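Local atomic coordinates of alkaline serine protease (Pseudoalteromonas sp., PDB entry 1Y9Z), a protein that probably hydrolyses peptide bonds as a cold-adapted, subtilisin-like serine protease of an Antarctic bacterium. Residues 1-13 against 72-85. Sequence-based numbering, arbitrary orientation.
Sequences AETTPWGQTFVGA and TIAAIANNEGVVGV. With CA (calcium ion), chain C.
E2 reaches into the loop 76-82 and puts OE1 on the calcium ion, at 2.3 Å, beside N78 OD1 and the carbonyl oxygens of I76, E80 and V82. With CG anti to the backbone N (chi1 178°) and the chain extended beyond it, the carboxylate arrives at the metal, where D39 completes the shell with both its oxygens. OE1 also accepts from N78 N at 2.8 Å on its syn side but tilted out of the carboxylate plane, a nearly straight bond of 164°, while V83 CG1 packs against OE2. N78 OD1 does double duty, binding calcium and accepting from E80 N in an Asx turn. The ligand set matches the high-affinity calcium site of subtilisins, where the N-terminal segment is tied to the loop after helix 65-74. The backbone next to E2 is held too: T3 N donates to G81 O (2.9 Å) and A1 N to N79 O. Further along, Q8, bent at chi2 (-58°), lays CG against V83 O and sends NE2 to T72 O (3.1 Å) in a bent bond that lands on a lone pair of T72 O, which lies out of the amide plane. With an alanine here, the lost amide would probably open a gap beside V83 O and V85 CG2 and take from T72 O the second donor it has besides V85 N. Past helix 6-10, A13 CB meets V85 CG1 at 3.7 Å.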
loop_
_atom_site.group_PDB
_atom_site.type_symbol
_atom_site.label_atom_id
_atom_site.label_comp_id
_atom_site.label_asym_id
_atom_site.label_seq_id
_atom_site.Cartn_x
_atom_site.Cartn_y
_atom_site.Cartn_z
ATOM N N ALA A 1 2.765 13.989 -15.858
ATOM C CA ALA A 1 3.098 14.337 -14.449
ATOM C C ALA A 1 3.333 13.070 -13.635
ATOM O O ALA A 1 2.722 12.034 -13.890
ATOM C CB ALA A 1 1.967 15.153 -13.832
ATOM N N GLU A 2 4.225 13.163 -12.657
ATOM C CA GLU A 2 4.549 12.029 -11.803
ATOM C C GLU A 2 4.251 12.386 -10.355
ATOM O O GLU A 2 4.627 13.456 -9.877
ATOM C CB GLU A 2 6.022 11.666 -11.974
ATOM C CG GLU A 2 6.514 10.525 -11.107
ATOM C CD GLU A 2 7.897 10.076 -11.517
ATOM O OE1 GLU A 2 8.015 9.064 -12.241
ATOM O OE2 GLU A 2 8.875 10.750 -11.130
ATOM N N THR A 3 3.572 11.481 -9.659
ATOM C CA THR A 3 3.206 11.704 -8.269
ATOM C C THR A 3 4.030 10.857 -7.306
ATOM O O THR A 3 4.406 9.727 -7.618
ATOM C CB THR A 3 1.706 11.387 -8.040
ATOM O OG1 THR A 3 0.905 12.312 -8.785
ATOM C CG2 THR A 3 1.345 11.496 -6.564
ATOM N N THR A 4 4.327 11.428 -6.143
ATOM C CA THR A 4 5.066 10.725 -5.108
ATOM C C THR A 4 4.046 10.360 -4.031
ATOM O O THR A 4 3.618 11.221 -3.257
ATOM C CB THR A 4 6.162 11.614 -4.478
ATOM O OG1 THR A 4 7.134 11.958 -5.474
ATOM C CG2 THR A 4 6.859 10.879 -3.344
ATOM N N PRO A 5 3.625 9.085 -3.979
ATOM C CA PRO A 5 2.646 8.665 -2.968
ATOM C C PRO A 5 3.141 8.987 -1.562
ATOM O O PRO A 5 4.344 8.935 -1.299
ATOM C CB PRO A 5 2.500 7.165 -3.225
ATOM C CG PRO A 5 3.826 6.785 -3.818
ATOM C CD PRO A 5 4.104 7.932 -4.759
ATOM N N TRP A 6 2.213 9.317 -0.666
ATOM C CA TRP A 6 2.573 9.686 0.700
ATOM C C TRP A 6 3.513 8.707 1.392
ATOM O O TRP A 6 4.410 9.122 2.121
ATOM C CB TRP A 6 1.320 9.890 1.567
ATOM C CG TRP A 6 0.572 8.633 1.929
ATOM C CD1 TRP A 6 -0.455 8.055 1.237
ATOM C CD2 TRP A 6 0.788 7.813 3.085
ATOM N NE1 TRP A 6 -0.895 6.928 1.893
ATOM C CE2 TRP A 6 -0.149 6.756 3.029
ATOM C CE3 TRP A 6 1.682 7.869 4.163
ATOM C CZ2 TRP A 6 -0.218 5.761 4.014
ATOM C CZ3 TRP A 6 1.614 6.878 5.144
ATOM C CH2 TRP A 6 0.669 5.839 5.059
ATOM N N GLY A 7 3.316 7.415 1.158
ATOM C CA GLY A 7 4.165 6.420 1.789
ATOM C C GLY A 7 5.637 6.599 1.468
ATOM O O GLY A 7 6.500 6.398 2.326
ATOM N N GLN A 8 5.932 6.975 0.227
ATOM C CA GLN A 8 7.313 7.175 -0.196
ATOM C C GLN A 8 7.982 8.296 0.587
ATOM O O GLN A 8 9.158 8.208 0.934
ATOM C CB GLN A 8 7.372 7.506 -1.689
ATOM C CG GLN A 8 6.904 6.389 -2.612
ATOM C CD GLN A 8 7.687 5.107 -2.430
ATOM O OE1 GLN A 8 8.902 5.132 -2.225
ATOM N NE2 GLN A 8 6.997 3.973 -2.523
ATOM N N THR A 9 7.225 9.352 0.857
ATOM C CA THR A 9 7.751 10.491 1.594
ATOM C C THR A 9 7.891 10.197 3.085
ATOM O O THR A 9 8.875 10.597 3.710
ATOM C CB THR A 9 6.851 11.729 1.413
ATOM O OG1 THR A 9 6.729 12.030 0.017
ATOM C CG2 THR A 9 7.450 12.933 2.129
ATOM N N PHE A 10 6.919 9.485 3.651
ATOM C CA PHE A 10 6.939 9.166 5.077
ATOM C C PHE A 10 8.097 8.295 5.555
ATOM O O PHE A 10 8.623 8.512 6.648
ATOM C CB PHE A 10 5.621 8.509 5.502
ATOM C CG PHE A 10 4.501 9.484 5.750
ATOM C CD1 PHE A 10 3.571 9.239 6.757
ATOM C CD2 PHE A 10 4.359 10.630 4.974
ATOM C CE1 PHE A 10 2.518 10.117 6.987
ATOM C CE2 PHE A 10 3.307 11.516 5.196
ATOM C CZ PHE A 10 2.385 11.259 6.205
ATOM N N VAL A 11 8.497 7.315 4.752
ATOM C CA VAL A 11 9.586 6.426 5.143
ATOM C C VAL A 11 10.952 7.071 4.947
ATOM O O VAL A 11 11.972 6.518 5.358
ATOM C CB VAL A 11 9.535 5.093 4.358
ATOM C CG1 VAL A 11 8.199 4.403 4.598
ATOM C CG2 VAL A 11 9.757 5.346 2.872
ATOM N N GLY A 12 10.962 8.244 4.318
ATOM C CA GLY A 12 12.205 8.955 4.087
ATOM C C GLY A 12 13.113 8.315 3.057
ATOM O O GLY A 12 14.308 8.142 3.297
ATOM N N ALA A 13 12.555 7.964 1.903
ATOM C CA ALA A 13 13.336 7.342 0.840
ATOM C C ALA A 13 13.636 8.346 -0.271
ATOM O O ALA A 13 14.593 8.184 -1.028
ATOM C CB ALA A 13 12.583 6.146 0.273
ATOM N N THR A 72 5.800 -0.213 -5.525
ATOM C CA THR A 72 6.149 0.465 -4.282
ATOM C C THR A 72 7.662 0.410 -4.063
ATOM O O THR A 72 8.265 1.355 -3.546
ATOM C CB THR A 72 5.419 -0.178 -3.087
ATOM O OG1 THR A 72 4.012 0.054 -3.216
ATOM C CG2 THR A 72 5.907 0.418 -1.773
ATOM N N ILE A 73 8.268 -0.696 -4.476
ATOM C CA ILE A 73 9.705 -0.895 -4.339
ATOM C C ILE A 73 10.523 -0.149 -5.388
ATOM O O ILE A 73 11.561 0.442 -5.068
ATOM C CB ILE A 73 10.065 -2.400 -4.445
ATOM C CG1 ILE A 73 9.506 -3.151 -3.236
ATOM C CG2 ILE A 73 11.577 -2.580 -4.541
ATOM C CD1 ILE A 73 9.559 -4.661 -3.373
ATOM N N ALA A 74 10.058 -0.156 -6.635
ATOM C CA ALA A 74 10.840 0.463 -7.692
ATOM C C ALA A 74 10.133 1.074 -8.897
ATOM O O ALA A 74 10.662 1.006 -10.008
ATOM C CB ALA A 74 11.884 -0.542 -8.178
ATOM N N ALA A 75 8.954 1.659 -8.714
ATOM C CA ALA A 75 8.301 2.304 -9.855
ATOM C C ALA A 75 9.329 3.329 -10.348
ATOM O O ALA A 75 9.909 4.072 -9.554
ATOM C CB ALA A 75 7.015 2.994 -9.428
ATOM N N ILE A 76 9.548 3.362 -11.658
ATOM C CA ILE A 76 10.555 4.231 -12.257
ATOM C C ILE A 76 10.269 5.728 -12.275
ATOM O O ILE A 76 9.152 6.157 -12.549
ATOM C CB ILE A 76 10.846 3.762 -13.692
ATOM C CG1 ILE A 76 11.328 2.309 -13.659
ATOM C CG2 ILE A 76 11.900 4.651 -14.343
ATOM C CD1 ILE A 76 11.473 1.681 -15.024
ATOM N N ALA A 77 11.300 6.513 -11.969
ATOM C CA ALA A 77 11.197 7.969 -11.982
ATOM C C ALA A 77 11.264 8.387 -13.450
ATOM O O ALA A 77 12.273 8.151 -14.123
ATOM C CB ALA A 77 12.355 8.580 -11.199
ATOM N N ASN A 78 10.195 9.004 -13.944
ATOM C CA ASN A 78 10.140 9.397 -15.347
ATOM C C ASN A 78 9.044 10.405 -15.691
ATOM O O ASN A 78 8.552 10.421 -16.817
ATOM C CB ASN A 78 9.940 8.147 -16.205
ATOM C CG ASN A 78 8.760 7.316 -15.738
ATOM O OD1 ASN A 78 7.913 7.801 -14.986
ATOM N ND2 ASN A 78 8.693 6.064 -16.185
ATOM N N ASN A 79 8.648 11.240 -14.741
ATOM C CA ASN A 79 7.612 12.241 -15.020
ATOM C C ASN A 79 6.220 11.685 -15.382
ATOM O O ASN A 79 5.379 12.408 -15.923
ATOM C CB ASN A 79 8.093 13.186 -16.132
ATOM C CG ASN A 79 7.200 14.406 -16.298
ATOM O OD1 ASN A 79 6.972 15.156 -15.349
ATOM N ND2 ASN A 79 6.699 14.613 -17.511
ATOM N N GLU A 80 5.983 10.404 -15.110
ATOM C CA GLU A 80 4.671 9.795 -15.357
ATOM C C GLU A 80 4.409 8.783 -14.249
ATOM O O GLU A 80 5.344 8.249 -13.657
ATOM C CB GLU A 80 4.601 9.099 -16.729
ATOM C CG GLU A 80 5.341 7.770 -16.840
ATOM C CD GLU A 80 5.112 7.081 -18.183
ATOM O OE1 GLU A 80 4.001 6.552 -18.415
ATOM O OE2 GLU A 80 6.045 7.075 -19.015
ATOM N N GLY A 81 3.139 8.538 -13.952
ATOM C CA GLY A 81 2.808 7.576 -12.916
ATOM C C GLY A 81 3.293 7.947 -11.529
ATOM O O GLY A 81 2.995 9.029 -11.023
ATOM N N VAL A 82 4.043 7.040 -10.909
ATOM C CA VAL A 82 4.557 7.265 -9.562
ATOM C C VAL A 82 6.049 6.948 -9.483
ATOM O O VAL A 82 6.725 6.821 -10.508
ATOM C CB VAL A 82 3.794 6.383 -8.533
ATOM C CG1 VAL A 82 2.316 6.750 -8.534
ATOM C CG2 VAL A 82 3.967 4.911 -8.873
ATOM N N VAL A 83 6.556 6.845 -8.256
ATOM C CA VAL A 83 7.953 6.511 -8.001
ATOM C C VAL A 83 8.004 5.566 -6.806
ATOM O O VAL A 83 7.220 5.704 -5.863
ATOM C CB VAL A 83 8.808 7.767 -7.674
ATOM C CG1 VAL A 83 8.936 8.638 -8.904
ATOM C CG2 VAL A 83 8.182 8.552 -6.534
ATOM N N GLY A 84 8.908 4.592 -6.870
ATOM C CA GLY A 84 9.064 3.647 -5.781
ATOM C C GLY A 84 10.222 4.051 -4.883
ATOM O O GLY A 84 10.848 5.093 -5.096
ATOM N N VAL A 85 10.521 3.227 -3.884
ATOM C CA VAL A 85 11.604 3.525 -2.954
ATOM C C VAL A 85 12.934 3.732 -3.679
ATOM O O VAL A 85 13.698 4.637 -3.337
ATOM C CB VAL A 85 11.759 2.406 -1.899
ATOM C CG1 VAL A 85 12.920 2.725 -0.969
ATOM C CG2 VAL A 85 10.473 2.268 -1.098
HETATM CA CA CA C . 7.057 7.021 -12.866
HETATM O O HOH W 1 0.885 9.668 -15.501
HETATM O O HOH W 2 6.382 15.044 -12.695
#